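Local coordinates for probable n-acetylneuraminic acid outer membrane channel protein NANC (Escherichia coli, PDB 2WJQ) that lets N-acetylneuraminic acid, a sialic acid, cross the bacterial outer membrane through a high-conductance, weakly anion-selective channel, at residues D188-Q193 with L202-Y207; S13-T18 with N37-I42; A170-Y175 with T182-Y187; D125-W130 with T149-Q154. All blocks are in the same frame, centred on the assembly; numbering follows the deposited sequence.

Interaction 1: D188-Q193 with L202-Y207; sequences DYLDRQ and LSENSY. With LDA (lauryl dimethylamine-N-oxide), chain M.
Asp188 and Ser206 make the tight end of this contact, where strands 181-189 and 199-214 run antiparallel at the extracellular border of the membrane. Their backbones bond both ways, and Asp188 N sits 2.8 Å from Ser206 O in a nearly straight bond (171°). On the same face Ser206 OG comes to 3.0 Å from Asp188 OD2, an oxygen that also forms a salt bridge with Arg208. Two residues on, Leu190 N donates to Glu204 O (2.9 Å), and the leucine lays CB against Glu204 CG (3.8 Å) while its CD1 reaches the CB of Ser206. Glu204 points CG away from its backbone N (chi1 -171°) and bends at chi2 (80°), and its OE1 bonds to Ser13 OG, in the loop after strand 2-10. On the other face Ser203 OG approaches the edge of the Tyr189 ring in its plane, 3.4 Å from CE2, while the backbone N of Asp191 lies over the ring centre.

Beyond Asp191 O, which accepts from Glu204 N, the pairing slackens. Arg192 centres an inverse gamma turn and is exposed; it lays one face of its guanidinium over Ser203 CB. Its NH2 bonds to Asn201 O and only weakly to a water that also takes Ser203 N (3.0 Å). Gln193 N lies near Leu202 O at too poor an angle to bond.

The polar chemistry is thus shared unevenly: solvent helps at the turn, whereas at the base the carboxylates of Asp188 and Glu186 lie close together, and the positive charge of Arg208 probably eases the repulsion between them.

Interaction 2: S13-T18 with N37-I42; sequences SHAYET and NTWNTI. With LDA (lauryl dimethylamine-N-oxide), chain M.
Tyr16 and Asn40 form a hydrogen-bonded pair in the beta hairpin of strands 15-25 and 30-41, near the extracellular rim of the barrel. Just before it the first strand carries a G1 beta bulge, with His14 and Ala15 facing Arg10. The Tyr16 side chain leaves the sheet with CG anti to the carbonyl carbon (chi1 -72°) and runs into a bound detergent, lauryl dimethylamine-N-oxide. CB and CG lie near the detergent's C4, which sits over one face of the ring, and CD1 is 3.7 Å from C7. Along the CD2-CE2 edge, on that same side, CD2 is 3.4 Å from the headgroup methyl CM2, while Ile42 CG2 comes to CE2 obliquely from the other side (3.5 Å); the Tyr9 ring meets that of Tyr16 at a steep tilt. A serine here would probably strip the detergent chain of its flat support and leave Ile42 CG2 without its aromatic neighbour.

On the opposite face Trp39 has its CG across from the backbone N (chi1 170°), which swings the indole back over the first strand. Ala15 CB then makes a CH-pi contact over the six-membered ring, 3.8 Å from its centroid, with Ser13 CB close by. Further along this face Glu17 forms salt bridges with Arg10 and Arg208 through OE2. Its OE1 accepts a hydrogen bond from a water that also donates to Asn37 OD1, each oxygen 2.9 Å from the water.

Interaction 3: A170-Y175 with T182-Y187; sequences AFVLQY and TPYIEY. With OCT (N-octane), chain H; OCT (N-octane), chain G.
Phe171, whose CG lies trans to its carbonyl carbon (chi1 -56°), and Tyr187, whose CG is instead trans to the backbone N (chi1 167°), send their rings out side by side from the lipid-facing surface of the hairpin. Phe171 CD1 reaches the edge of the tyrosine ring, 3.9 Å from CD2. Two bound octanes fill in around the pair: one rests C2 over the centre of the Tyr187 ring at 3.9 Å above its plane, and the other covers a face of Phe171 with C1 and touches Tyr187 OH with C6 (3.8 Å). This greasy aromatic patch is consistent with a surface that meets lipid acyl chains in the membrane.

The side chains on the opposite face turn toward the pore. Glu186 extends fully, passing its CD beside Val172 CG2 (3.8 Å), and ends in a salt bridge with Arg208; Tyr184 leans CD2 toward Val172 CG1 and gives its OH to a bond with Asp4. Backbone bonds hold the register, Leu173 N to Ile185 O at 2.9 Å among them. At the periplasmic end Pro183 has no N-H to offer, and its CD instead abuts Tyr175 O (3.1 Å), although Tyr175 N still bonds to Pro183 O.

In the barrel wall the hairpin is flanked by strand 142-153, bonded through Ala170, Val172 and Gln174, with Trp146 parallel to Phe171, and by strand 199-214, which pairs with Thr182 and Tyr184.

Interaction 4: D125-W130 with T149-Q154; sequences DNVHRW and TLYSKQ
Lys153 and Asp125 meet in a salt bridge at the extracellular end of the hairpin formed by strands 127-137 and 142-153. Lys153 NZ takes the syn lone pair of Asp125 OD2 at 2.8 Å, and a weaker bond runs to OD1 (2.9 Å). The lysine gets there by bending at chi2 (-60°), which folds CD back past Val127 CG2, while Asp125 swings its carboxylate away from its backbone N (chi1 -179°), toward the lysine. A leucine in place of Asp125 would probably leave the ammonium group without this counter-charge and less firmly held.

Beside this bridge Val127 presses CG1 on Tyr151 CB (3.5 Å). Arg129 runs out extended next to Tyr151 and lays one face of its guanidinium on Thr149 CG2, 3.4 Å above the plane. On the outer side Asn126 and Gln154 lie side by side, their amide planes 59° apart, and Asn126 ND2 donates to Gln154 OE1 (3.3 Å). A water joins His128 O to Ser152 OG.

The next layer fixes these groups. Asp131 forms a salt bridge with Arg129 NE and also bonds to Thr149 OG1, so that both residues share one anchor. Tyr151 OH bonds to Glu168 and Gln193, Gln154 OE1 to Tyr108, Asn126 OD1 to Lys111 N and His128 to Tyr106, while the Tyr159 ring adds a cation-pi contact to Lys153.

Backbone bonds in both directions, from Trp130 N to Leu150 O (2.8 Å) up to Gln154 N on Asn126 O, make this a regular antiparallel hairpin of an outer-membrane beta-barrel porin, continued past the membrane into its extracellular loops.

How the interactions relate
All four contacts are antiparallel strand pairings in one porin barrel wall. Along the chain interaction 2 comes first, then interactions 4, 3 and 1. Interactions 1 and 3 share strand 181-189, with centres about 17 Å apart, and strand 165-175 lies beside strand 142-153 of interaction 4. Interaction 1 touches the other three: Glu204 OE1 is 2.5 Å from Ser13 OG of interaction 2, Gln193 NE2 is 2.9 Å from Tyr151 OH of interaction 4, and Asn205 packs against Tyr187 of interaction 3. Interactions 3 and 4 lie on opposite sides of the chain's centre, about 25 Å between centres. Strand 2-10 pairs with 199-214, joining the first and last strands to close the channel.

Interaction 1: D188-Q193 with L202-Y207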
# COMPACT_ATOMS: atom_id res chain seq x y z
N ASP A 188 5.74 4.47 9.20
CA ASP A 188 6.17 4.57 7.80
C ASP A 188 7.05 5.80 7.58
O ASP A 188 6.83 6.86 8.17
CB ASP A 188 4.99 4.64 6.83
CG ASP A 188 3.85 3.78 7.26
OD1 ASP A 188 3.98 2.54 7.11
OD2 ASP A 188 2.85 4.35 7.74
N TYR A 189 8.08 5.64 6.77
CA TYR A 189 8.80 6.80 6.25
C TYR A 189 8.44 6.88 4.76
O TYR A 189 8.67 5.97 3.99
CB TYR A 189 10.31 6.72 6.48
CG TYR A 189 11.01 7.95 5.97
CD1 TYR A 189 11.90 7.89 4.90
CD2 TYR A 189 10.69 9.20 6.49
CE1 TYR A 189 12.49 9.06 4.40
CE2 TYR A 189 11.28 10.35 6.01
CZ TYR A 189 12.18 10.28 4.97
OH TYR A 189 12.73 11.46 4.53
N LEU A 190 7.83 7.99 4.38
CA LEU A 190 7.28 8.13 3.03
C LEU A 190 8.12 9.10 2.21
O LEU A 190 7.60 9.75 1.30
CB LEU A 190 5.82 8.61 3.14
CG LEU A 190 4.90 7.70 3.97
CD1 LEU A 190 3.46 8.20 4.02
CD2 LEU A 190 4.93 6.28 3.44
N ASP A 191 9.42 9.20 2.50
CA ASP A 191 10.32 10.07 1.73
C ASP A 191 9.95 11.55 2.03
O ASP A 191 9.20 11.83 2.99
CB ASP A 191 10.17 9.74 0.23
CG ASP A 191 11.45 9.95 -0.57
OD1 ASP A 191 12.01 11.08 -0.52
OD2 ASP A 191 11.84 9.01 -1.29
N ARG A 192 10.47 12.47 1.23
CA ARG A 192 10.20 13.89 1.42
C ARG A 192 8.99 14.29 0.56
O ARG A 192 9.07 15.15 -0.32
CB ARG A 192 11.42 14.72 1.07
CG ARG A 192 12.53 14.63 2.09
CD ARG A 192 13.56 15.72 1.86
NE ARG A 192 14.27 15.99 3.10
CZ ARG A 192 13.91 16.87 4.03
NH1 ARG A 192 14.66 16.99 5.12
NH2 ARG A 192 12.84 17.65 3.88
N GLN A 193 7.87 13.61 0.80
CA GLN A 193 6.67 13.82 0.01
C GLN A 193 5.64 14.62 0.75
O GLN A 193 4.52 14.75 0.27
CB GLN A 193 6.08 12.49 -0.43
CG GLN A 193 7.01 11.72 -1.31
CD GLN A 193 6.35 10.55 -1.98
OE1 GLN A 193 5.76 10.70 -3.04
NE2 GLN A 193 6.45 9.38 -1.36
N LEU A 202 8.81 18.07 2.16
CA LEU A 202 8.85 17.94 3.62
C LEU A 202 8.99 16.46 4.00
O LEU A 202 8.33 15.59 3.42
CB LEU A 202 7.61 18.54 4.27
CG LEU A 202 7.38 20.03 3.97
CD1 LEU A 202 5.99 20.43 4.44
CD2 LEU A 202 8.43 20.92 4.59
N SER A 203 9.84 16.20 4.97
CA SER A 203 10.02 14.84 5.50
C SER A 203 8.66 14.31 5.97
O SER A 203 7.96 14.98 6.70
CB SER A 203 11.05 14.88 6.64
OG SER A 203 11.30 13.59 7.12
N GLU A 204 8.25 13.13 5.51
CA GLU A 204 6.92 12.61 5.80
C GLU A 204 7.01 11.34 6.66
O GLU A 204 7.18 10.24 6.15
CB GLU A 204 6.17 12.31 4.48
CG GLU A 204 4.68 11.95 4.63
CD GLU A 204 3.79 13.18 4.80
OE1 GLU A 204 2.79 13.32 4.07
OE2 GLU A 204 4.09 14.00 5.68
N ASN A 205 6.93 11.52 7.97
CA ASN A 205 6.88 10.41 8.93
C ASN A 205 5.42 10.08 9.17
O ASN A 205 4.59 10.97 9.29
CB ASN A 205 7.54 10.82 10.25
CG ASN A 205 9.03 11.12 10.09
OD1 ASN A 205 9.46 12.28 10.19
ND2 ASN A 205 9.81 10.09 9.84
N SER A 206 5.08 8.81 9.19
CA SER A 206 3.70 8.39 9.33
C SER A 206 3.59 7.42 10.50
O SER A 206 4.37 6.47 10.61
CB SER A 206 3.22 7.77 8.01
OG SER A 206 1.97 7.14 8.12
N TYR A 207 2.66 7.69 11.40
CA TYR A 207 2.47 6.88 12.59
C TYR A 207 1.04 6.38 12.56
O TYR A 207 0.11 7.19 12.51
CB TYR A 207 2.70 7.74 13.84
CG TYR A 207 4.02 8.50 13.80
CD1 TYR A 207 4.08 9.81 13.32
CD2 TYR A 207 5.20 7.90 14.21
CE1 TYR A 207 5.30 10.51 13.27
CE2 TYR A 207 6.41 8.58 14.18
CZ TYR A 207 6.47 9.88 13.71
OH TYR A 207 7.68 10.54 13.68
N1 LDA M . -9.40 16.21 12.33
O1 LDA M . -10.51 16.63 12.73
CM1 LDA M . -8.98 17.02 11.18
CM2 LDA M . -8.40 16.41 13.39
C1 LDA M . -9.48 14.79 11.94
C2 LDA M . -9.91 13.90 13.11
C3 LDA M . -9.84 12.42 12.71
C4 LDA M . -8.79 11.65 13.52
C5 LDA M . -8.51 10.28 12.90
C6 LDA M . -7.83 9.30 13.87
C7 LDA M . -6.31 9.33 13.76
C8 LDA M . -5.62 8.37 14.73
C9 LDA M . -4.13 8.69 14.80
C10 LDA M . -3.31 7.58 15.45
C11 LDA M . -1.91 8.10 15.79
C12 LDA M . -0.86 7.00 15.73
O HOH W 1 10.92 18.50 6.51

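Interaction 2: S13-T18 with N37-I42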
# COMPACT_ATOMS: atom_id res chain seq x y z
N SER A 13 2.83 16.50 6.06
CA SER A 13 1.60 17.07 5.56
C SER A 13 0.61 17.50 6.65
O SER A 13 -0.42 18.09 6.33
CB SER A 13 0.91 16.06 4.63
OG SER A 13 1.81 15.58 3.66
N HIS A 14 0.89 17.20 7.91
CA HIS A 14 -0.01 17.55 9.02
C HIS A 14 -1.42 17.05 8.74
O HIS A 14 -2.38 17.82 8.76
CB HIS A 14 -0.06 19.06 9.26
CG HIS A 14 1.22 19.64 9.76
ND1 HIS A 14 1.35 20.17 11.03
CD2 HIS A 14 2.43 19.79 9.17
CE1 HIS A 14 2.59 20.62 11.20
NE2 HIS A 14 3.26 20.39 10.08
N ALA A 15 -1.54 15.77 8.43
CA ALA A 15 -2.80 15.19 8.00
C ALA A 15 -3.10 13.95 8.81
O ALA A 15 -2.20 13.13 9.04
CB ALA A 15 -2.74 14.81 6.52
N TYR A 16 -4.35 13.81 9.25
CA TYR A 16 -4.86 12.56 9.79
C TYR A 16 -5.45 11.73 8.67
O TYR A 16 -6.07 12.27 7.75
CB TYR A 16 -5.96 12.80 10.81
CG TYR A 16 -5.46 13.35 12.10
CD1 TYR A 16 -4.75 12.55 12.98
CD2 TYR A 16 -5.69 14.67 12.44
CE1 TYR A 16 -4.28 13.06 14.16
CE2 TYR A 16 -5.24 15.18 13.64
CZ TYR A 16 -4.55 14.38 14.48
OH TYR A 16 -4.10 14.89 15.65
N GLU A 17 -5.26 10.42 8.73
CA GLU A 17 -5.99 9.53 7.83
C GLU A 17 -6.64 8.39 8.58
O GLU A 17 -6.18 7.99 9.66
CB GLU A 17 -5.11 9.01 6.68
CG GLU A 17 -3.72 8.59 7.04
CD GLU A 17 -2.89 8.14 5.84
OE1 GLU A 17 -3.47 7.65 4.83
OE2 GLU A 17 -1.64 8.25 5.92
N THR A 18 -7.75 7.90 8.01
CA THR A 18 -8.37 6.69 8.49
C THR A 18 -8.62 5.77 7.31
O THR A 18 -8.85 6.23 6.17
CB THR A 18 -9.70 6.95 9.25
OG1 THR A 18 -10.68 7.45 8.36
CG2 THR A 18 -9.50 7.95 10.37
N ASN A 37 -10.53 5.32 2.27
CA ASN A 37 -9.54 6.11 2.98
C ASN A 37 -10.01 7.54 3.08
O ASN A 37 -10.58 8.08 2.11
CB ASN A 37 -8.20 6.11 2.23
CG ASN A 37 -7.52 4.77 2.25
OD1 ASN A 37 -6.89 4.39 3.25
ND2 ASN A 37 -7.61 4.06 1.15
N THR A 38 -9.80 8.16 4.24
CA THR A 38 -10.15 9.56 4.45
C THR A 38 -8.85 10.28 4.84
O THR A 38 -7.90 9.68 5.39
CB THR A 38 -11.29 9.72 5.50
OG1 THR A 38 -12.41 8.88 5.14
CG2 THR A 38 -11.82 11.15 5.56
N TRP A 39 -8.79 11.57 4.52
CA TRP A 39 -7.61 12.39 4.72
C TRP A 39 -8.11 13.75 5.16
O TRP A 39 -8.96 14.32 4.48
CB TRP A 39 -6.84 12.48 3.39
CG TRP A 39 -5.72 13.47 3.33
CD1 TRP A 39 -5.82 14.85 3.32
CD2 TRP A 39 -4.33 13.18 3.21
NE1 TRP A 39 -4.57 15.41 3.23
CE2 TRP A 39 -3.64 14.41 3.16
CE3 TRP A 39 -3.60 11.99 3.16
CZ2 TRP A 39 -2.24 14.48 3.05
CZ3 TRP A 39 -2.22 12.06 3.04
CH2 TRP A 39 -1.55 13.30 2.99
N ASN A 40 -7.62 14.22 6.32
CA ASN A 40 -7.99 15.52 6.90
C ASN A 40 -6.74 16.28 7.34
O ASN A 40 -6.06 15.85 8.29
CB ASN A 40 -8.88 15.34 8.13
CG ASN A 40 -10.30 14.92 7.79
OD1 ASN A 40 -10.68 13.76 7.99
ND2 ASN A 40 -11.12 15.88 7.33
N THR A 41 -6.47 17.40 6.68
CA THR A 41 -5.35 18.26 7.04
C THR A 41 -5.80 19.13 8.22
O THR A 41 -6.91 19.65 8.21
CB THR A 41 -4.92 19.16 5.85
OG1 THR A 41 -4.44 18.34 4.79
CG2 THR A 41 -3.81 20.16 6.26
N ILE A 42 -4.94 19.27 9.23
CA ILE A 42 -5.25 20.12 10.39
C ILE A 42 -4.95 21.59 10.08
O ILE A 42 -4.01 21.90 9.32
CB ILE A 42 -4.47 19.68 11.64
CG1 ILE A 42 -2.98 20.05 11.52
CG2 ILE A 42 -4.66 18.19 11.87
CD1 ILE A 42 -2.12 19.49 12.64
N1 LDA M . -9.40 16.21 12.33
O1 LDA M . -10.51 16.63 12.73
CM1 LDA M . -8.98 17.02 11.18
CM2 LDA M . -8.40 16.41 13.39
C1 LDA M . -9.48 14.79 11.94
C2 LDA M . -9.91 13.90 13.11
C3 LDA M . -9.84 12.42 12.71
C4 LDA M . -8.79 11.65 13.52
C5 LDA M . -8.51 10.28 12.90
C6 LDA M . -7.83 9.30 13.87
C7 LDA M . -6.31 9.33 13.76
C8 LDA M . -5.62 8.37 14.73
C9 LDA M . -4.13 8.69 14.80
C10 LDA M . -3.31 7.58 15.45
C11 LDA M . -1.91 8.10 15.79
C12 LDA M . -0.86 7.00 15.73
O HOH W 2 -1.14 19.09 3.95
O HOH W 3 -8.85 11.60 8.37
O HOH W 4 -5.24 5.47 5.32

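Interaction 3: A170-Y175 with T182-Y187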
# COMPACT_ATOMS: atom_id res chain seq x y z
N ALA A 170 7.43 0.88 5.25
CA ALA A 170 6.44 0.64 6.27
C ALA A 170 6.88 -0.51 7.19
O ALA A 170 7.28 -1.59 6.71
CB ALA A 170 5.07 0.29 5.62
N PHE A 171 6.75 -0.28 8.49
CA PHE A 171 7.14 -1.24 9.52
C PHE A 171 5.93 -1.46 10.41
O PHE A 171 5.41 -0.52 11.01
CB PHE A 171 8.31 -0.71 10.34
CG PHE A 171 9.49 -0.34 9.51
CD1 PHE A 171 9.64 0.95 9.06
CD2 PHE A 171 10.41 -1.30 9.12
CE1 PHE A 171 10.72 1.31 8.27
CE2 PHE A 171 11.49 -0.95 8.32
CZ PHE A 171 11.64 0.37 7.89
N VAL A 172 5.47 -2.71 10.46
CA VAL A 172 4.26 -3.07 11.17
C VAL A 172 4.56 -4.12 12.24
O VAL A 172 5.14 -5.17 11.95
CB VAL A 172 3.19 -3.62 10.21
CG1 VAL A 172 1.90 -3.88 10.96
CG2 VAL A 172 2.93 -2.63 9.04
N LEU A 173 4.15 -3.84 13.48
CA LEU A 173 4.19 -4.84 14.55
C LEU A 173 2.75 -5.26 14.88
O LEU A 173 1.95 -4.44 15.32
CB LEU A 173 4.88 -4.27 15.80
CG LEU A 173 5.03 -5.25 16.98
CD1 LEU A 173 5.93 -6.41 16.59
CD2 LEU A 173 5.54 -4.54 18.24
N GLN A 174 2.43 -6.52 14.64
CA GLN A 174 1.12 -7.09 14.92
C GLN A 174 1.17 -7.88 16.21
O GLN A 174 2.13 -8.61 16.45
CB GLN A 174 0.67 -8.03 13.78
CG GLN A 174 0.48 -7.37 12.40
CD GLN A 174 0.70 -8.37 11.24
OE1 GLN A 174 0.49 -9.57 11.39
NE2 GLN A 174 1.18 -7.87 10.11
N TYR A 175 0.14 -7.71 17.03
CA TYR A 175 -0.02 -8.51 18.23
C TYR A 175 -1.22 -9.43 18.06
O TYR A 175 -2.33 -8.99 17.77
CB TYR A 175 -0.21 -7.59 19.45
CG TYR A 175 -0.49 -8.31 20.75
CD1 TYR A 175 0.36 -9.32 21.21
CD2 TYR A 175 -1.58 -7.97 21.54
CE1 TYR A 175 0.12 -9.99 22.41
CE2 TYR A 175 -1.83 -8.64 22.75
CZ TYR A 175 -0.98 -9.65 23.17
OH TYR A 175 -1.22 -10.31 24.37
N THR A 182 -6.34 -8.83 15.97
CA THR A 182 -4.94 -8.49 15.82
C THR A 182 -4.74 -6.98 15.81
O THR A 182 -4.80 -6.36 14.74
CB THR A 182 -4.37 -9.07 14.51
OG1 THR A 182 -4.61 -10.48 14.48
CG2 THR A 182 -2.85 -8.80 14.40
N PRO A 183 -4.52 -6.38 16.99
CA PRO A 183 -4.12 -4.97 17.03
C PRO A 183 -2.73 -4.82 16.44
O PRO A 183 -1.95 -5.77 16.49
CB PRO A 183 -4.07 -4.65 18.52
CG PRO A 183 -4.77 -5.75 19.19
CD PRO A 183 -4.63 -6.94 18.35
N TYR A 184 -2.42 -3.65 15.90
CA TYR A 184 -1.10 -3.40 15.39
C TYR A 184 -0.72 -1.94 15.47
O TYR A 184 -1.59 -1.06 15.49
CB TYR A 184 -0.97 -3.91 13.97
CG TYR A 184 -1.87 -3.24 12.94
CD1 TYR A 184 -3.14 -3.75 12.65
CD2 TYR A 184 -1.43 -2.11 12.25
CE1 TYR A 184 -3.94 -3.15 11.72
CE2 TYR A 184 -2.23 -1.51 11.31
CZ TYR A 184 -3.49 -2.04 11.04
OH TYR A 184 -4.28 -1.44 10.10
N ILE A 185 0.59 -1.71 15.48
CA ILE A 185 1.16 -0.38 15.39
C ILE A 185 2.09 -0.35 14.19
O ILE A 185 2.64 -1.38 13.76
CB ILE A 185 1.86 0.07 16.69
CG1 ILE A 185 3.16 -0.72 16.90
CG2 ILE A 185 0.90 -0.08 17.87
CD1 ILE A 185 3.82 -0.48 18.25
N GLU A 186 2.28 0.84 13.64
CA GLU A 186 3.00 0.97 12.39
C GLU A 186 3.71 2.31 12.30
O GLU A 186 3.19 3.35 12.74
CB GLU A 186 2.01 0.77 11.24
CG GLU A 186 2.51 1.16 9.87
CD GLU A 186 1.48 0.92 8.76
OE1 GLU A 186 1.74 1.34 7.61
OE2 GLU A 186 0.42 0.31 9.04
N TYR A 187 4.93 2.27 11.77
CA TYR A 187 5.67 3.47 11.42
C TYR A 187 5.99 3.38 9.94
O TYR A 187 6.47 2.32 9.48
CB TYR A 187 6.98 3.59 12.23
CG TYR A 187 7.87 4.65 11.65
CD1 TYR A 187 7.59 5.99 11.85
CD2 TYR A 187 8.96 4.31 10.86
CE1 TYR A 187 8.37 6.97 11.28
CE2 TYR A 187 9.74 5.29 10.27
CZ TYR A 187 9.44 6.62 10.49
OH TYR A 187 10.21 7.60 9.92
C1 OCT H . 13.97 1.63 11.17
C2 OCT H . 13.03 2.83 10.99
C3 OCT H . 13.78 4.17 10.99
C4 OCT H . 13.64 4.92 9.65
C5 OCT H . 14.60 6.11 9.54
C6 OCT H . 13.90 7.44 9.21
C7 OCT H . 13.94 8.43 10.40
C8 OCT H . 14.29 9.85 9.95
C1 OCT G . 10.92 4.49 14.32
C2 OCT G . 10.51 5.94 14.57
C3 OCT G . 11.42 6.94 13.83
C4 OCT G . 11.08 8.37 14.26
C5 OCT G . 11.75 9.43 13.37
C6 OCT G . 11.18 10.83 13.66
C7 OCT G . 12.26 11.86 14.01
C8 OCT G . 11.77 12.82 15.10

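Interaction 4: D125-W130 with T149-Q154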
# COMPACT_ATOMS: atom_id res chain seq x y z
N ASP A 125 -0.08 10.77 -15.89
CA ASP A 125 0.92 10.59 -14.84
C ASP A 125 0.93 9.12 -14.38
O ASP A 125 0.53 8.78 -13.26
CB ASP A 125 0.64 11.54 -13.69
CG ASP A 125 1.68 11.42 -12.56
OD1 ASP A 125 2.87 11.10 -12.82
OD2 ASP A 125 1.28 11.65 -11.41
N ASN A 126 1.39 8.27 -15.28
CA ASN A 126 1.50 6.84 -15.04
C ASN A 126 2.78 6.54 -14.24
O ASN A 126 3.80 7.25 -14.35
CB ASN A 126 1.56 6.07 -16.35
CG ASN A 126 0.35 6.31 -17.23
OD1 ASN A 126 -0.76 6.50 -16.74
ND2 ASN A 126 0.58 6.31 -18.54
N VAL A 127 2.74 5.46 -13.48
CA VAL A 127 3.80 5.15 -12.52
C VAL A 127 4.17 3.66 -12.55
O VAL A 127 3.28 2.79 -12.61
CB VAL A 127 3.34 5.58 -11.09
CG1 VAL A 127 4.24 4.99 -10.04
CG2 VAL A 127 3.27 7.09 -10.96
N HIS A 128 5.47 3.39 -12.52
CA HIS A 128 6.01 2.05 -12.33
C HIS A 128 6.26 1.89 -10.84
O HIS A 128 7.03 2.69 -10.25
CB HIS A 128 7.34 1.86 -13.06
CG HIS A 128 7.25 2.01 -14.54
ND1 HIS A 128 6.57 1.10 -15.33
CD2 HIS A 128 7.72 2.96 -15.37
CE1 HIS A 128 6.64 1.49 -16.59
NE2 HIS A 128 7.34 2.61 -16.64
N ARG A 129 5.63 0.90 -10.23
CA ARG A 129 5.72 0.70 -8.80
C ARG A 129 6.25 -0.69 -8.43
O ARG A 129 5.71 -1.71 -8.89
CB ARG A 129 4.37 0.94 -8.14
CG ARG A 129 4.41 0.73 -6.64
CD ARG A 129 3.16 1.17 -5.96
NE ARG A 129 3.19 0.66 -4.59
CZ ARG A 129 2.68 1.28 -3.54
NH1 ARG A 129 2.07 2.46 -3.66
NH2 ARG A 129 2.78 0.70 -2.35
N TRP A 130 7.29 -0.72 -7.61
CA TRP A 130 7.82 -1.97 -7.06
C TRP A 130 7.66 -2.01 -5.55
O TRP A 130 7.90 -1.00 -4.87
CB TRP A 130 9.30 -2.07 -7.41
CG TRP A 130 9.57 -2.29 -8.84
CD1 TRP A 130 9.72 -1.33 -9.81
CD2 TRP A 130 9.77 -3.55 -9.47
NE1 TRP A 130 9.98 -1.95 -11.03
CE2 TRP A 130 10.03 -3.30 -10.84
CE3 TRP A 130 9.74 -4.88 -9.01
CZ2 TRP A 130 10.26 -4.34 -11.75
CZ3 TRP A 130 9.98 -5.90 -9.92
CH2 TRP A 130 10.24 -5.62 -11.27
N THR A 149 9.03 0.14 -0.82
CA THR A 149 8.36 0.58 -2.04
C THR A 149 9.24 1.58 -2.79
O THR A 149 9.85 2.49 -2.19
CB THR A 149 7.03 1.25 -1.73
OG1 THR A 149 6.22 0.36 -0.96
CG2 THR A 149 6.29 1.67 -3.05
N LEU A 150 9.32 1.38 -4.10
CA LEU A 150 9.89 2.36 -5.00
C LEU A 150 8.88 2.62 -6.11
O LEU A 150 8.41 1.69 -6.74
CB LEU A 150 11.15 1.82 -5.64
CG LEU A 150 11.77 2.63 -6.80
CD1 LEU A 150 12.27 3.99 -6.30
CD2 LEU A 150 12.89 1.82 -7.40
N TYR A 151 8.57 3.87 -6.36
CA TYR A 151 7.80 4.20 -7.55
C TYR A 151 8.45 5.31 -8.35
O TYR A 151 9.06 6.22 -7.81
CB TYR A 151 6.33 4.49 -7.23
CG TYR A 151 6.01 5.17 -5.92
CD1 TYR A 151 6.34 6.49 -5.71
CD2 TYR A 151 5.30 4.50 -4.92
CE1 TYR A 151 6.01 7.13 -4.52
CE2 TYR A 151 4.95 5.13 -3.73
CZ TYR A 151 5.31 6.45 -3.54
OH TYR A 151 4.97 7.10 -2.37
N SER A 152 8.31 5.22 -9.66
CA SER A 152 8.92 6.18 -10.54
C SER A 152 7.96 6.57 -11.65
O SER A 152 7.12 5.76 -12.09
CB SER A 152 10.23 5.64 -11.11
OG SER A 152 9.99 4.60 -12.03
N LYS A 153 8.10 7.82 -12.07
CA LYS A 153 7.24 8.45 -13.05
C LYS A 153 7.60 7.93 -14.43
O LYS A 153 8.79 7.93 -14.81
CB LYS A 153 7.44 9.95 -13.03
CG LYS A 153 7.08 10.63 -11.73
CD LYS A 153 5.63 10.42 -11.36
CE LYS A 153 5.14 11.49 -10.37
NZ LYS A 153 3.71 11.21 -10.00
N GLN A 154 6.58 7.50 -15.17
CA GLN A 154 6.79 7.10 -16.57
C GLN A 154 6.96 8.33 -17.44
O GLN A 154 7.75 8.33 -18.39
CB GLN A 154 5.62 6.22 -17.07
CG GLN A 154 5.73 5.82 -18.57
CD GLN A 154 4.67 4.80 -19.01
OE1 GLN A 154 3.51 4.86 -18.58
NE2 GLN A 154 5.07 3.87 -19.87
O HOH W 5 10.01 2.03 -10.47